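Local coordinates for hypothetical protein (Aquifex aeolicus, PDB 2HEK) that is of unknown function but binds GDP and zinc, and as an HD-domain protein may have dGTPase activity, at residues 223-226 with 227-231; 287-291 with 292-296. One frame throughout, in Å; residues are numbered along the deposited sequence.

How the contacts relate
Both contacts are local and start a helix. Each has a side-chain N-cap just before the helix: H223 in contact 1, N291 in contact 2. Their centres are about 17 Å apart and their nearest atoms about 5 Å apart, so they do not touch. Strand 349-356 links them. K224 of contact 1 packs on R353, whose NE is hydrogen-bonded to S288 OG of contact 2. Contact 1 borders a GDP pocket; the side chain of V225 is about 4 Å from the nucleotide. Contact 2 lies farther out, with the L287 side chain about 13 Å from GDP. None of the zinc ligands H54, D85 and D161 belongs to either contact.

Contact 1. Residues 223-226 with 227-231; sequences HKVV and RILSI
H223 and R227 meet through their backbones and carry the two flat groups here, an imidazole and a guanidinium. They sit in the first turns of helix 224-240, where H223 is the N-cap. At the edge of the imidazole, in its plane, lies V225 CA. V225 N donates to H223 ND1 at 3.1 Å, tilted 20° from the ring plane. The bond gives this first-turn amide an acceptor, as an N-cap does. NE2 of H223 is hydrogen-bonded to a glycerol, probably from the crystallisation liquor, and the F44 ring meets the imidazole with the planes about 80° apart. The guanidinium of R227 is turned away from segment 223-226. Its NE forms a salt bridge with D314 of strand 311-318. CG of R227 lies beside its own backbone N (chi1 -70°), which brings it 3.5 Å from H223 O. The same oxygen accepts R227 N at 2.9 Å. The helical ladder continues: I228 N bonds to K224 O, L229 N to V225 O at 3.0 Å, and S230 N to V226 O. K224 O also accepts from Y355 OH, so two donors grip it. Beside its bond, V225 O has I228 CG2 at 3.4 Å and L229 CG at 3.3 Å. I228 packs on H282 and Y355. V225 touches GDP, in a pocket that includes V43, R280 and H282. The V225 and L229 side chains lie side by side and point the same way, one turn apart. Their closest atoms are V225 CG1 and L229 CD1, 3.9 Å apart.

Contact 2. Residues 287-291 with 292-296; sequences LSTEN and YEKFS
N291 OD1 meets K294 N at the start of helix 292-305, where N291 is the N-cap. This turn joins strand 284-289 to the helix, which runs back nearly antiparallel, at 160° to the strand. Y292 N donates to a water at 2.9 Å, and that water donates to E290 O, bridging the turn. The Y292 ring meets Y352 edge-to-face. E293 comes next, its CB 3.3 Å from N291 OD1. K294 N takes the capping bond to N291 OD1 at 2.8 Å. The donor stands above the amide plane, 65° out of it, and so misses the lone pairs. CG of N291 is anti to the backbone N (chi1 173°), which sets the amide at the N-terminal end of the helix, crossing K294 at about a right angle. The lysine chain slants across T289 and L287, with CD near T289 OG1 and NZ 3.7 Å from L287 CD1. F295 N closes the first turn with a nearly straight bond to N291 O, in the carbonyl plane. L287 CD2 reaches F295 CA at 3.9 Å, and T289 CG2 lies 4.2 Å from F295 CB. T289 OG1 accepts N291 N at 3.1 Å, an ST turn just ahead of the cap. With an alanine at T289, N291 N would probably lose its acceptor and a gap would open beside F295. The F295 ring meets Y352 and touches F313, so it packs against strands 349-356 and 311-318. S296 ends the walk: its N and OG reach Y292 O from opposite faces, OG at 2.8 Å.

Contact 1. Residues 223-226 with 227-231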
loop_
_atom_site.group_PDB
_atom_site.type_symbol
_atom_site.label_atom_id
_atom_site.label_comp_id
_atom_site.label_asym_id
_atom_site.label_seq_id
_atom_site.Cartn_x
_atom_site.Cartn_y
_atom_site.Cartn_z
ATOM N N HIS A 223 6.874 -13.016 21.166
ATOM C CA HIS A 223 5.657 -13.812 21.119
ATOM C C HIS A 223 5.921 -15.039 22.028
ATOM O O HIS A 223 6.978 -15.647 21.964
ATOM C CB HIS A 223 5.370 -14.254 19.670
ATOM C CG HIS A 223 4.062 -14.943 19.492
ATOM N ND1 HIS A 223 3.851 -16.244 19.898
ATOM C CD2 HIS A 223 2.896 -14.524 18.929
ATOM C CE1 HIS A 223 2.616 -16.599 19.595
ATOM N NE2 HIS A 223 2.025 -15.586 18.978
ATOM N N LYS A 224 4.951 -15.393 22.856
ATOM C CA LYS A 224 5.204 -16.380 23.910
ATOM C C LYS A 224 5.578 -17.736 23.316
ATOM O O LYS A 224 6.414 -18.435 23.873
ATOM C CB LYS A 224 3.988 -16.510 24.811
ATOM C CG LYS A 224 2.765 -17.078 24.142
ATOM C CD LYS A 224 1.487 -16.761 24.945
ATOM C CE LYS A 224 0.345 -17.631 24.450
ATOM N NZ LYS A 224 -0.972 -17.176 24.986
ATOM N N VAL A 225 4.960 -18.097 22.179
ATOM C CA VAL A 225 5.277 -19.369 21.509
ATOM C C VAL A 225 6.603 -19.294 20.772
ATOM O O VAL A 225 7.367 -20.243 20.835
ATOM C CB VAL A 225 4.132 -19.862 20.570
ATOM C CG1 VAL A 225 4.456 -21.221 19.940
ATOM C CG2 VAL A 225 2.828 -19.901 21.332
ATOM N N VAL A 226 6.888 -18.168 20.093
ATOM C CA VAL A 226 8.201 -17.958 19.491
ATOM C C VAL A 226 9.311 -18.172 20.557
ATOM O O VAL A 226 10.307 -18.852 20.298
ATOM C CB VAL A 226 8.325 -16.549 18.839
ATOM C CG1 VAL A 226 9.781 -16.262 18.460
ATOM C CG2 VAL A 226 7.398 -16.462 17.584
ATOM N N ARG A 227 9.105 -17.621 21.759
ATOM C CA ARG A 227 10.116 -17.722 22.817
ATOM C C ARG A 227 10.307 -19.172 23.311
ATOM O O ARG A 227 11.456 -19.632 23.416
ATOM C CB ARG A 227 9.817 -16.765 23.972
ATOM C CG ARG A 227 10.023 -15.231 23.628
ATOM C CD ARG A 227 11.495 -14.831 23.371
ATOM N NE ARG A 227 12.380 -15.307 24.431
ATOM C CZ ARG A 227 13.449 -16.098 24.254
ATOM N NH1 ARG A 227 13.838 -16.485 23.038
ATOM N NH2 ARG A 227 14.162 -16.496 25.311
ATOM N N ILE A 228 9.222 -19.903 23.540
ATOM C CA ILE A 228 9.357 -21.323 24.025
ATOM C C ILE A 228 9.993 -22.259 22.976
ATOM O O ILE A 228 10.826 -23.130 23.301
ATOM C CB ILE A 228 8.034 -21.913 24.662
ATOM C CG1 ILE A 228 8.277 -23.282 25.342
ATOM C CG2 ILE A 228 6.869 -22.018 23.656
ATOM C CD1 ILE A 228 9.251 -23.210 26.557
ATOM N N LEU A 229 9.631 -22.068 21.709
ATOM C CA LEU A 229 10.306 -22.797 20.643
ATOM C C LEU A 229 11.820 -22.567 20.649
ATOM O O LEU A 229 12.597 -23.500 20.492
ATOM C CB LEU A 229 9.703 -22.426 19.269
ATOM C CG LEU A 229 8.238 -22.886 19.084
ATOM C CD1 LEU A 229 7.589 -22.263 17.809
ATOM C CD2 LEU A 229 8.160 -24.423 19.039
ATOM N N SER A 230 12.242 -21.322 20.831
ATOM C CA SER A 230 13.664 -20.978 20.880
ATOM C C SER A 230 14.346 -21.593 22.110
ATOM O O SER A 230 15.485 -22.058 22.021
ATOM C CB SER A 230 13.843 -19.457 20.879
ATOM O OG SER A 230 15.223 -19.124 20.891
ATOM N N ILE A 231 13.639 -21.595 23.242
ATOM C CA ILE A 231 14.105 -22.280 24.464
ATOM C C ILE A 231 14.368 -23.771 24.179
ATOM O O ILE A 231 15.466 -24.240 24.432
ATOM C CB ILE A 231 13.151 -22.041 25.646
ATOM C CG1 ILE A 231 13.223 -20.570 26.101
ATOM C CG2 ILE A 231 13.453 -22.951 26.841
ATOM C CD1 ILE A 231 12.099 -20.208 27.026
#

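Contact 2. Residues 287-291 with 292-296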
loop_
_atom_site.group_PDB
_atom_site.type_symbol
_atom_site.label_atom_id
_atom_site.label_comp_id
_atom_site.label_asym_id
_atom_site.label_seq_id
_atom_site.Cartn_x
_atom_site.Cartn_y
_atom_site.Cartn_z
ATOM N N LEU A 287 1.728 -18.938 32.609
ATOM C CA LEU A 287 1.611 -17.563 33.042
ATOM C C LEU A 287 2.382 -16.654 32.091
ATOM O O LEU A 287 3.537 -16.928 31.758
ATOM C CB LEU A 287 2.198 -17.407 34.453
ATOM C CG LEU A 287 2.190 -16.001 35.066
ATOM C CD1 LEU A 287 0.767 -15.558 35.315
ATOM C CD2 LEU A 287 3.042 -15.918 36.350
ATOM N N SER A 288 1.782 -15.523 31.737
ATOM C CA SER A 288 2.470 -14.493 30.978
ATOM C C SER A 288 2.063 -13.229 31.663
ATOM O O SER A 288 0.882 -12.880 31.683
ATOM C CB SER A 288 2.072 -14.465 29.500
ATOM O OG SER A 288 2.587 -13.313 28.849
ATOM N N THR A 289 3.008 -12.532 32.284
ATOM C CA THR A 289 2.625 -11.352 32.999
ATOM C C THR A 289 3.671 -10.246 32.977
ATOM O O THR A 289 4.850 -10.493 32.702
ATOM C CB THR A 289 2.337 -11.701 34.467
ATOM O OG1 THR A 289 1.851 -10.545 35.148
ATOM C CG2 THR A 289 3.603 -12.218 35.144
ATOM N N GLU A 290 3.219 -9.036 33.312
ATOM C CA GLU A 290 4.107 -7.890 33.370
ATOM C C GLU A 290 4.545 -7.624 34.812
ATOM O O GLU A 290 5.281 -6.678 35.069
ATOM C CB GLU A 290 3.413 -6.643 32.821
ATOM C CG GLU A 290 3.317 -6.722 31.321
ATOM C CD GLU A 290 2.372 -5.695 30.753
ATOM O OE1 GLU A 290 2.616 -4.483 30.900
ATOM O OE2 GLU A 290 1.368 -6.113 30.135
ATOM N N ASN A 291 4.071 -8.451 35.759
ATOM C CA ASN A 291 4.232 -8.200 37.188
ATOM C C ASN A 291 5.255 -9.154 37.731
ATOM O O ASN A 291 4.972 -10.347 37.831
ATOM C CB ASN A 291 2.860 -8.399 37.842
ATOM C CG ASN A 291 2.891 -8.344 39.370
ATOM O OD1 ASN A 291 3.890 -8.638 40.020
ATOM N ND2 ASN A 291 1.767 -7.969 39.938
ATOM N N TYR A 292 6.436 -8.644 38.075
ATOM C CA TYR A 292 7.530 -9.492 38.527
ATOM C C TYR A 292 7.177 -10.254 39.799
ATOM O O TYR A 292 7.604 -11.402 39.970
ATOM C CB TYR A 292 8.805 -8.701 38.740
ATOM C CG TYR A 292 10.018 -9.570 39.049
ATOM C CD1 TYR A 292 10.742 -10.182 38.020
ATOM C CD2 TYR A 292 10.453 -9.776 40.373
ATOM C CE1 TYR A 292 11.874 -10.980 38.288
ATOM C CE2 TYR A 292 11.596 -10.568 40.652
ATOM C CZ TYR A 292 12.292 -11.159 39.602
ATOM O OH TYR A 292 13.408 -11.939 39.851
ATOM N N GLU A 293 6.380 -9.630 40.671
ATOM C CA GLU A 293 5.990 -10.282 41.913
ATOM C C GLU A 293 5.084 -11.485 41.673
ATOM O O GLU A 293 5.324 -12.535 42.249
ATOM C CB GLU A 293 5.348 -9.306 42.904
ATOM C CG GLU A 293 5.353 -9.873 44.326
ATOM C CD GLU A 293 4.738 -8.943 45.381
ATOM O OE1 GLU A 293 4.512 -7.735 45.110
ATOM O OE2 GLU A 293 4.489 -9.458 46.494
ATOM N N LYS A 294 4.056 -11.339 40.829
ATOM C CA LYS A 294 3.209 -12.477 40.450
ATOM C C LYS A 294 4.040 -13.627 39.836
ATOM O O LYS A 294 3.881 -14.812 40.204
ATOM C CB LYS A 294 2.107 -12.014 39.502
ATOM C CG LYS A 294 0.950 -12.987 39.287
ATOM C CD LYS A 294 0.021 -12.446 38.194
ATOM C CE LYS A 294 -1.422 -12.931 38.351
ATOM N NZ LYS A 294 -1.704 -14.234 37.657
ATOM N N PHE A 295 4.939 -13.273 38.922
ATOM C CA PHE A 295 5.908 -14.230 38.366
ATOM C C PHE A 295 6.708 -14.956 39.464
ATOM O O PHE A 295 6.705 -16.185 39.504
ATOM C CB PHE A 295 6.853 -13.521 37.378
ATOM C CG PHE A 295 8.004 -14.362 36.907
ATOM C CD1 PHE A 295 7.800 -15.440 36.035
ATOM C CD2 PHE A 295 9.296 -14.072 37.314
ATOM C CE1 PHE A 295 8.865 -16.219 35.596
ATOM C CE2 PHE A 295 10.370 -14.849 36.897
ATOM C CZ PHE A 295 10.153 -15.925 36.016
ATOM N N SER A 296 7.398 -14.196 40.317
ATOM C CA SER A 296 8.245 -14.762 41.387
ATOM C C SER A 296 7.462 -15.688 42.314
ATOM O O SER A 296 7.957 -16.762 42.689
ATOM C CB SER A 296 8.903 -13.664 42.227
ATOM O OG SER A 296 9.639 -12.758 41.420
HETATM O O HOH W 1 6.736 -5.786 37.829
#